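Local coordinates for autophagy protein 5 (Saccharomyces cerevisiae, PDB 2DYO) that takes part in autophagic vesicle formation and cytoplasm-to-vacuole transport, and is required for selective degradation of the nucleus and of mitochondria, at residues P85-V90 / E144-H149; Q150-C155 / K163-L168. All coordinates share one frame; numbering follows the deposited sequence.

Contact 1: residues P85-V90 / E144-H149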
ATOM      1  N   PRO A  85       9.698   4.131  -1.062  1.00 29.51           N
ATOM      2  CA  PRO A  85       9.292   4.185   0.354  1.00 27.67           C
ATOM      3  C   PRO A  85       8.532   2.953   0.833  1.00 24.88           C
ATOM      4  O   PRO A  85       7.525   2.576   0.239  1.00 24.87           O
ATOM      5  CB  PRO A  85       8.405   5.437   0.426  1.00 27.15           C
ATOM      6  CG  PRO A  85       8.678   6.177  -0.861  1.00 31.81           C
ATOM      7  CD  PRO A  85       8.915   5.089  -1.856  1.00 28.00           C
ATOM      8  N   TRP A  86       8.987   2.333   1.917  1.00 23.17           N
ATOM      9  CA  TRP A  86       8.274   1.160   2.412  1.00 21.76           C
ATOM     10  C   TRP A  86       7.006   1.542   3.173  1.00 20.13           C
ATOM     11  O   TRP A  86       6.107   0.719   3.327  1.00 19.12           O
ATOM     12  CB  TRP A  86       9.168   0.300   3.329  1.00 23.09           C
ATOM     13  CG  TRP A  86       9.537   0.949   4.632  1.00 24.20           C
ATOM     14  CD1 TRP A  86      10.719   1.568   4.934  1.00 23.26           C
ATOM     15  CD2 TRP A  86       8.697   1.106   5.785  1.00 25.35           C
ATOM     16  NE1 TRP A  86      10.666   2.107   6.201  1.00 25.38           N
ATOM     17  CE2 TRP A  86       9.438   1.838   6.746  1.00 26.56           C
ATOM     18  CE3 TRP A  86       7.392   0.702   6.101  1.00 25.97           C
ATOM     19  CZ2 TRP A  86       8.914   2.177   7.999  1.00 26.19           C
ATOM     20  CZ3 TRP A  86       6.870   1.040   7.350  1.00 26.22           C
ATOM     21  CH2 TRP A  86       7.633   1.772   8.282  1.00 27.40           C
ATOM     22  N   ASN A  87       6.925   2.789   3.633  1.00 21.20           N
ATOM     23  CA  ASN A  87       5.777   3.226   4.425  1.00 20.50           C
ATOM     24  C   ASN A  87       4.479   3.590   3.698  1.00 22.30           C
ATOM     25  O   ASN A  87       3.699   4.409   4.180  1.00 20.96           O
ATOM     26  CB  ASN A  87       6.189   4.373   5.368  1.00 23.06           C
ATOM     27  CG  ASN A  87       6.834   5.540   4.642  1.00 23.19           C
ATOM     28  OD1 ASN A  87       6.301   6.654   4.632  1.00 28.34           O
ATOM     29  ND2 ASN A  87       7.989   5.297   4.045  1.00 21.31           N
ATOM     30  N   TYR A  88       4.257   2.991   2.536  1.00 18.83           N
ATOM     31  CA  TYR A  88       3.014   3.197   1.793  1.00 18.68           C
ATOM     32  C   TYR A  88       2.532   1.800   1.475  1.00 15.48           C
ATOM     33  O   TYR A  88       3.347   0.902   1.283  1.00 15.74           O
ATOM     34  CB  TYR A  88       3.249   3.951   0.479  1.00 18.63           C
ATOM     35  CG  TYR A  88       3.554   5.409   0.680  1.00 22.86           C
ATOM     36  CD1 TYR A  88       4.858   5.842   0.902  1.00 22.45           C
ATOM     37  CD2 TYR A  88       2.530   6.355   0.701  1.00 24.23           C
ATOM     38  CE1 TYR A  88       5.139   7.187   1.142  1.00 24.93           C
ATOM     39  CE2 TYR A  88       2.796   7.700   0.943  1.00 27.63           C
ATOM     40  CZ  TYR A  88       4.106   8.107   1.161  1.00 27.99           C
ATOM     41  OH  TYR A  88       4.373   9.432   1.402  1.00 29.23           O
ATOM     42  N   PRO A  89       1.208   1.586   1.420  1.00 16.12           N
ATOM     43  CA  PRO A  89       0.746   0.231   1.104  1.00 16.01           C
ATOM     44  C   PRO A  89       1.362  -0.212  -0.216  1.00 16.50           C
ATOM     45  O   PRO A  89       1.553   0.599  -1.118  1.00 18.11           O
ATOM     46  CB  PRO A  89      -0.771   0.392   0.994  1.00 16.32           C
ATOM     47  CG  PRO A  89      -1.064   1.524   1.945  1.00 16.06           C
ATOM     48  CD  PRO A  89       0.072   2.495   1.662  1.00 17.48           C
ATOM     49  N   VAL A  90       1.656  -1.501  -0.328  1.00 17.47           N
ATOM     50  CA  VAL A  90       2.235  -2.062  -1.544  1.00 17.51           C
ATOM     51  C   VAL A  90       1.396  -1.730  -2.780  1.00 17.53           C
ATOM     52  O   VAL A  90       1.941  -1.419  -3.841  1.00 19.77           O
ATOM     53  CB  VAL A  90       2.373  -3.606  -1.410  1.00 18.63           C
ATOM     54  CG1 VAL A  90       2.835  -4.228  -2.729  1.00 19.83           C
ATOM     55  CG2 VAL A  90       3.371  -3.925  -0.303  1.00 16.29           C
ATOM     56  N   GLU A 144       4.478  -1.583  12.698  1.00 21.42           N
ATOM     57  CA  GLU A 144       3.321  -1.444  13.575  1.00 22.94           C
ATOM     58  C   GLU A 144       3.222  -0.045  14.174  1.00 23.82           C
ATOM     59  O   GLU A 144       2.140   0.551  14.195  1.00 24.19           O
ATOM     60  CB  GLU A 144       3.370  -2.488  14.696  1.00 26.13           C
ATOM     61  CG  GLU A 144       2.320  -2.276  15.776  1.00 28.32           C
ATOM     62  CD  GLU A 144       2.271  -3.416  16.780  1.00 31.65           C
ATOM     63  OE1 GLU A 144       3.335  -4.023  17.045  1.00 28.11           O
ATOM     64  OE2 GLU A 144       1.170  -3.690  17.311  1.00 31.62           O
ATOM     65  N   LYS A 145       4.341   0.487  14.660  1.00 22.07           N
ATOM     66  CA  LYS A 145       4.340   1.822  15.252  1.00 23.57           C
ATOM     67  C   LYS A 145       3.902   2.875  14.241  1.00 23.39           C
ATOM     68  O   LYS A 145       3.067   3.729  14.543  1.00 23.02           O
ATOM     69  CB  LYS A 145       5.729   2.187  15.792  1.00 23.82           C
ATOM     70  CG  LYS A 145       6.100   1.493  17.101  1.00 28.26           C
ATOM     71  CD  LYS A 145       5.211   1.957  18.247  1.00 29.97           C
ATOM     72  CE  LYS A 145       5.615   1.307  19.565  1.00 32.22           C
ATOM     73  NZ  LYS A 145       4.710   1.735  20.671  1.00 31.13           N
ATOM     74  N   PHE A 146       4.470   2.817  13.042  1.00 22.57           N
ATOM     75  CA  PHE A 146       4.133   3.770  11.993  1.00 21.69           C
ATOM     76  C   PHE A 146       2.671   3.628  11.574  1.00 19.89           C
ATOM     77  O   PHE A 146       1.953   4.614  11.419  1.00 20.94           O
ATOM     78  CB  PHE A 146       5.014   3.546  10.762  1.00 20.89           C
ATOM     79  CG  PHE A 146       4.746   4.516   9.647  1.00 19.90           C
ATOM     80  CD1 PHE A 146       5.368   5.761   9.624  1.00 21.77           C
ATOM     81  CD2 PHE A 146       3.819   4.214   8.652  1.00 20.59           C
ATOM     82  CE1 PHE A 146       5.072   6.689   8.632  1.00 21.63           C
ATOM     83  CE2 PHE A 146       3.518   5.140   7.655  1.00 19.26           C
ATOM     84  CZ  PHE A 146       4.142   6.374   7.646  1.00 20.89           C
ATOM     85  N   TRP A 147       2.252   2.385  11.373  1.00 21.12           N
ATOM     86  CA  TRP A 147       0.893   2.077  10.943  1.00 19.51           C
ATOM     87  C   TRP A 147      -0.158   2.519  11.962  1.00 22.39           C
ATOM     88  O   TRP A 147      -1.190   3.092  11.598  1.00 20.53           O
ATOM     89  CB  TRP A 147       0.774   0.578  10.701  1.00 19.08           C
ATOM     90  CG  TRP A 147      -0.596   0.125  10.326  1.00 21.29           C
ATOM     91  CD1 TRP A 147      -1.191   0.225   9.100  1.00 23.12           C
ATOM     92  CD2 TRP A 147      -1.527  -0.552  11.174  1.00 22.02           C
ATOM     93  NE1 TRP A 147      -2.439  -0.359   9.132  1.00 25.07           N
ATOM     94  CE2 TRP A 147      -2.670  -0.838  10.396  1.00 22.66           C
ATOM     95  CE3 TRP A 147      -1.510  -0.939  12.523  1.00 23.72           C
ATOM     96  CZ2 TRP A 147      -3.779  -1.509  10.917  1.00 25.81           C
ATOM     97  CZ3 TRP A 147      -2.612  -1.606  13.041  1.00 24.82           C
ATOM     98  CH2 TRP A 147      -3.733  -1.880  12.239  1.00 25.81           C
ATOM     99  N   PHE A 148       0.094   2.255  13.239  1.00 22.19           N
ATOM    100  CA  PHE A 148      -0.869   2.652  14.259  1.00 25.44           C
ATOM    101  C   PHE A 148      -0.947   4.177  14.331  1.00 26.45           C
ATOM    102  O   PHE A 148      -2.015   4.741  14.589  1.00 24.93           O
ATOM    103  CB  PHE A 148      -0.494   2.058  15.622  1.00 27.25           C
ATOM    104  CG  PHE A 148      -1.514   2.319  16.689  1.00 30.07           C
ATOM    105  CD1 PHE A 148      -1.449   3.470  17.465  1.00 31.97           C
ATOM    106  CD2 PHE A 148      -2.576   1.445  16.873  1.00 30.86           C
ATOM    107  CE1 PHE A 148      -2.431   3.746  18.414  1.00 34.24           C
ATOM    108  CE2 PHE A 148      -3.564   1.710  17.820  1.00 34.18           C
ATOM    109  CZ  PHE A 148      -3.492   2.863  18.587  1.00 32.31           C
ATOM    110  N   HIS A 149       0.177   4.844  14.076  1.00 25.81           N
ATOM    111  CA  HIS A 149       0.212   6.302  14.088  1.00 27.30           C
ATOM    112  C   HIS A 149      -0.598   6.836  12.900  1.00 28.01           C
ATOM    113  O   HIS A 149      -1.154   7.938  12.952  1.00 28.87           O
ATOM    114  CB  HIS A 149       1.659   6.805  14.015  1.00 30.05           C
ATOM    115  CG  HIS A 149       1.792   8.278  14.240  1.00 31.89           C
ATOM    116  ND1 HIS A 149       1.546   8.867  15.461  1.00 34.04           N
ATOM    117  CD2 HIS A 149       2.102   9.287  13.390  1.00 34.07           C
ATOM    118  CE1 HIS A 149       1.698  10.176  15.355  1.00 35.37           C
ATOM    119  NE2 HIS A 149       2.034  10.456  14.108  1.00 36.98           N
TER

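Contact 2: residues Q150-C155 / K163-L168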
ATOM      1  N   GLN A 150      -0.657   6.048  11.829  1.00 26.42           N
ATOM      2  CA  GLN A 150      -1.437   6.419  10.650  1.00 26.18           C
ATOM      3  C   GLN A 150      -2.911   6.409  11.061  1.00 24.31           C
ATOM      4  O   GLN A 150      -3.658   7.343  10.772  1.00 23.32           O
ATOM      5  CB  GLN A 150      -1.240   5.405   9.513  1.00 28.03           C
ATOM      6  CG  GLN A 150       0.059   5.521   8.719  1.00 30.01           C
ATOM      7  CD  GLN A 150       0.187   6.844   7.988  1.00 30.61           C
ATOM      8  OE1 GLN A 150       0.545   7.865   8.581  1.00 30.23           O
ATOM      9  NE2 GLN A 150      -0.119   6.837   6.695  1.00 29.57           N
ATOM     10  N   TRP A 151      -3.323   5.345  11.745  1.00 21.86           N
ATOM     11  CA  TRP A 151      -4.710   5.232  12.168  1.00 23.17           C
ATOM     12  C   TRP A 151      -5.115   6.254  13.211  1.00 23.92           C
ATOM     13  O   TRP A 151      -6.274   6.641  13.287  1.00 22.19           O
ATOM     14  CB  TRP A 151      -5.021   3.818  12.663  1.00 19.67           C
ATOM     15  CG  TRP A 151      -5.428   2.901  11.551  1.00 19.96           C
ATOM     16  CD1 TRP A 151      -4.642   1.994  10.900  1.00 19.95           C
ATOM     17  CD2 TRP A 151      -6.713   2.848  10.920  1.00 21.80           C
ATOM     18  NE1 TRP A 151      -5.358   1.379   9.898  1.00 20.95           N
ATOM     19  CE2 TRP A 151      -6.632   1.887   9.889  1.00 21.48           C
ATOM     20  CE3 TRP A 151      -7.928   3.523  11.126  1.00 21.98           C
ATOM     21  CZ2 TRP A 151      -7.722   1.582   9.061  1.00 20.41           C
ATOM     22  CZ3 TRP A 151      -9.012   3.218  10.303  1.00 21.36           C
ATOM     23  CH2 TRP A 151      -8.898   2.256   9.284  1.00 20.92           C
ATOM     24  N   LYS A 152      -4.155   6.692  14.023  1.00 24.27           N
ATOM     25  CA  LYS A 152      -4.455   7.700  15.034  1.00 24.82           C
ATOM     26  C   LYS A 152      -4.812   9.014  14.329  1.00 25.19           C
ATOM     27  O   LYS A 152      -5.746   9.716  14.719  1.00 24.13           O
ATOM     28  CB  LYS A 152      -3.257   7.889  15.963  1.00 28.22           C
ATOM     29  CG  LYS A 152      -3.554   8.724  17.190  1.00 34.33           C
ATOM     30  CD  LYS A 152      -2.307   8.877  18.080  1.00 38.64           C
ATOM     31  CE  LYS A 152      -2.586   9.806  19.261  1.00 40.67           C
ATOM     32  NZ  LYS A 152      -1.364   9.994  20.096  1.00 44.05           N
ATOM     33  N   GLN A 153      -4.068   9.347  13.278  1.00 24.33           N
ATOM     34  CA  GLN A 153      -4.344  10.566  12.520  1.00 26.18           C
ATOM     35  C   GLN A 153      -5.708  10.420  11.836  1.00 25.91           C
ATOM     36  O   GLN A 153      -6.522  11.343  11.823  1.00 26.33           O
ATOM     37  CB  GLN A 153      -3.285  10.790  11.438  1.00 28.42           C
ATOM     38  CG  GLN A 153      -1.876  11.008  11.935  1.00 33.73           C
ATOM     39  CD  GLN A 153      -0.864  11.004  10.797  1.00 37.60           C
ATOM     40  OE1 GLN A 153      -0.887  11.877   9.921  1.00 40.13           O
ATOM     41  NE2 GLN A 153       0.026  10.011  10.799  1.00 37.15           N
ATOM     42  N   VAL A 154      -5.939   9.247  11.254  1.00 24.58           N
ATOM     43  CA  VAL A 154      -7.195   8.968  10.567  1.00 23.18           C
ATOM     44  C   VAL A 154      -8.382   9.139  11.511  1.00 25.34           C
ATOM     45  O   VAL A 154      -9.357   9.798  11.169  1.00 24.17           O
ATOM     46  CB  VAL A 154      -7.201   7.536   9.970  1.00 21.76           C
ATOM     47  CG1 VAL A 154      -8.595   7.160   9.501  1.00 19.58           C
ATOM     48  CG2 VAL A 154      -6.226   7.469   8.803  1.00 17.56           C
ATOM     49  N   CYS A 155      -8.290   8.567  12.709  1.00 24.85           N
ATOM     50  CA  CYS A 155      -9.372   8.682  13.684  1.00 27.32           C
ATOM     51  C   CYS A 155      -9.694  10.155  13.929  1.00 26.86           C
ATOM     52  O   CYS A 155     -10.860  10.564  13.913  1.00 25.93           O
ATOM     53  CB  CYS A 155      -8.974   8.005  15.002  1.00 30.26           C
ATOM     54  SG  CYS A 155     -10.236   8.022  16.304  1.00 32.87           S
ATOM     55  N   LYS A 163     -10.247   9.953  20.253  1.00 44.46           N
ATOM     56  CA  LYS A 163     -10.793   9.198  21.374  1.00 42.97           C
ATOM     57  C   LYS A 163     -11.127   7.737  21.083  1.00 41.67           C
ATOM     58  O   LYS A 163     -10.805   6.852  21.879  1.00 40.79           O
ATOM     59  CB  LYS A 163     -12.032   9.908  21.922  1.00 46.21           C
ATOM     60  CG  LYS A 163     -12.613   9.236  23.153  1.00 49.81           C
ATOM     61  CD  LYS A 163     -13.549  10.159  23.910  1.00 53.54           C
ATOM     62  CE  LYS A 163     -13.985   9.525  25.224  1.00 54.93           C
ATOM     63  NZ  LYS A 163     -14.833  10.444  26.029  1.00 56.21           N
ATOM     64  N   ALA A 164     -11.772   7.481  19.949  1.00 38.79           N
ATOM     65  CA  ALA A 164     -12.156   6.123  19.584  1.00 35.48           C
ATOM     66  C   ALA A 164     -10.994   5.133  19.551  1.00 34.43           C
ATOM     67  O   ALA A 164     -11.118   4.008  20.043  1.00 32.71           O
ATOM     68  CB  ALA A 164     -12.861   6.129  18.235  1.00 37.53           C
ATOM     69  N   ILE A 165      -9.868   5.538  18.975  1.00 33.53           N
ATOM     70  CA  ILE A 165      -8.725   4.637  18.878  1.00 33.12           C
ATOM     71  C   ILE A 165      -7.948   4.522  20.188  1.00 33.78           C
ATOM     72  O   ILE A 165      -7.391   3.468  20.493  1.00 31.28           O
ATOM     73  CB  ILE A 165      -7.763   5.063  17.730  1.00 32.67           C
ATOM     74  CG1 ILE A 165      -6.731   3.959  17.481  1.00 32.11           C
ATOM     75  CG2 ILE A 165      -7.075   6.376  18.067  1.00 33.82           C
ATOM     76  CD1 ILE A 165      -5.750   4.277  16.358  1.00 31.72           C
ATOM     77  N   MET A 166      -7.922   5.596  20.967  1.00 35.09           N
ATOM     78  CA  MET A 166      -7.209   5.584  22.243  1.00 37.60           C
ATOM     79  C   MET A 166      -7.945   4.745  23.282  1.00 37.57           C
ATOM     80  O   MET A 166      -7.364   4.341  24.292  1.00 40.17           O
ATOM     81  CB  MET A 166      -7.033   7.011  22.762  1.00 39.38           C
ATOM     82  CG  MET A 166      -6.194   7.895  21.859  1.00 40.73           C
ATOM     83  SD  MET A 166      -4.474   7.361  21.741  1.00 48.54           S
ATOM     84  CE  MET A 166      -4.491   6.339  20.291  1.00 41.75           C
ATOM     85  N   SER A 167      -9.219   4.476  23.024  1.00 36.46           N
ATOM     86  CA  SER A 167     -10.043   3.697  23.940  1.00 34.34           C
ATOM     87  C   SER A 167      -9.949   2.194  23.726  1.00 33.24           C
ATOM     88  O   SER A 167     -10.500   1.420  24.506  1.00 32.56           O
ATOM     89  CB  SER A 167     -11.503   4.138  23.836  1.00 36.02           C
ATOM     90  OG  SER A 167     -11.639   5.486  24.247  1.00 41.27           O
ATOM     91  N   LEU A 168      -9.268   1.776  22.664  1.00 29.82           N
ATOM     92  CA  LEU A 168      -9.111   0.349  22.407  1.00 30.29           C
ATOM     93  C   LEU A 168      -8.190  -0.205  23.490  1.00 27.69           C
ATOM     94  O   LEU A 168      -7.345   0.522  24.006  1.00 27.91           O
ATOM     95  CB  LEU A 168      -8.462   0.118  21.040  1.00 31.15           C
ATOM     96  CG  LEU A 168      -9.197   0.566  19.776  1.00 32.40           C
ATOM     97  CD1 LEU A 168      -8.315   0.274  18.556  1.00 32.14           C
ATOM     98  CD2 LEU A 168     -10.518  -0.163  19.659  1.00 31.34           C
TER

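Contact 1: residues P85-V90 / E144-H149
Trp-86 and Asn-87 meet Phe-146 where a loop of the first ubiquitin-like domain packs against helix 142-159 of the alpha-helical bundle region. The loop follows strand 82-84 and leads into helix 90-98, with Pro-89 at the N-cap position. The contact is small, burying 136 Å² in all, and has no hydrogen bond across it. The aromatic part is an edge-to-face pair. The six-membered ring of Trp-86 turns its edge to the face of Phe-146, with centroids 5.7 Å apart and planes at 69°. The apolar part is the corner of the indole, where Trp-86 CH2 lies 4.0 Å from Phe-146 CB. Phe-146 carries its ring anti to the backbone N (chi1 -179°), which sends it out from the helix toward the loop. Tyr-47 also touches this side chain. The CH-pi part belongs to Asn-87. Its CB stands over one face of the Phe-146 ring, 3.9 Å from the centroid. The amide of Asn-87 is turned 78° from that ring. Two oxygens of Asn-87 also reach the ring: backbone O is 3.6 Å from Phe-146 CE2, and OD1 is 3.7 Å from Phe-146 CZ.

Contact 2: residues Q150-C155 / K163-L168
Cys-155 points its thiol at the start of the one-turn helix 163-166, which folds back beside helix 142-159 within the alpha-helical bundle region. Next to Lys-163, Ala-164 gives its methyl to the sulfur, with Ala-164 CB 3.8 Å from Cys-155 SG. Ile-165 follows and fills the middle of the contact. Its backbone N makes a weak hydrogen bond of 3.7 Å to Cys-155 SG, bent to 144° at the hydrogen. Its two branches divide the work. CG2 packs 4.0 Å from Cys-155 CB. The longer branch swings opposite the backbone N (chi1 -169°) and carries CD1 to the helix, 3.8 Å from Trp-151 CB and 3.7 Å from the backbone N of Lys-152. The side chain of Met-166 is kinked and crosses the extended Lys-152 chain at about a right angle. Met-166 SD is 4.0 Å from Lys-152 CE, and the methyl CE rests near CG and CD of the same lysine. Lys-152 is the residue joined to ATG12 in the cell, a link absent from this structure. Across the helices the chemistry is almost wholly apolar, so cohesion rests mainly on van der Waals packing, and the one polar link is weak.

In the fold
Contacts 1 and 2 share helix 142-159 and lie in series along the chain, with centres about 15 Å apart. Contact 1 uses residues 144-149 and contact 2 the next turns, 150-155. The first joins the helix to the N-terminal ubiquitin-like domain and lies about 7 Å from the centre of the chain. The second is local to the helical region, about 19 Å from that centre, and holds the ATG12 conjugation site. Phe-148, of segment 144-149, packs on contact 2: its CZ is 3.5 Å from Ile-165 CD1. Trp-147 and Trp-151 both bond through NE1 to Phe-276 O, in the second ubiquitin-like region. Helix 142-159 thus touches both ubiquitin-like domains from the helical region.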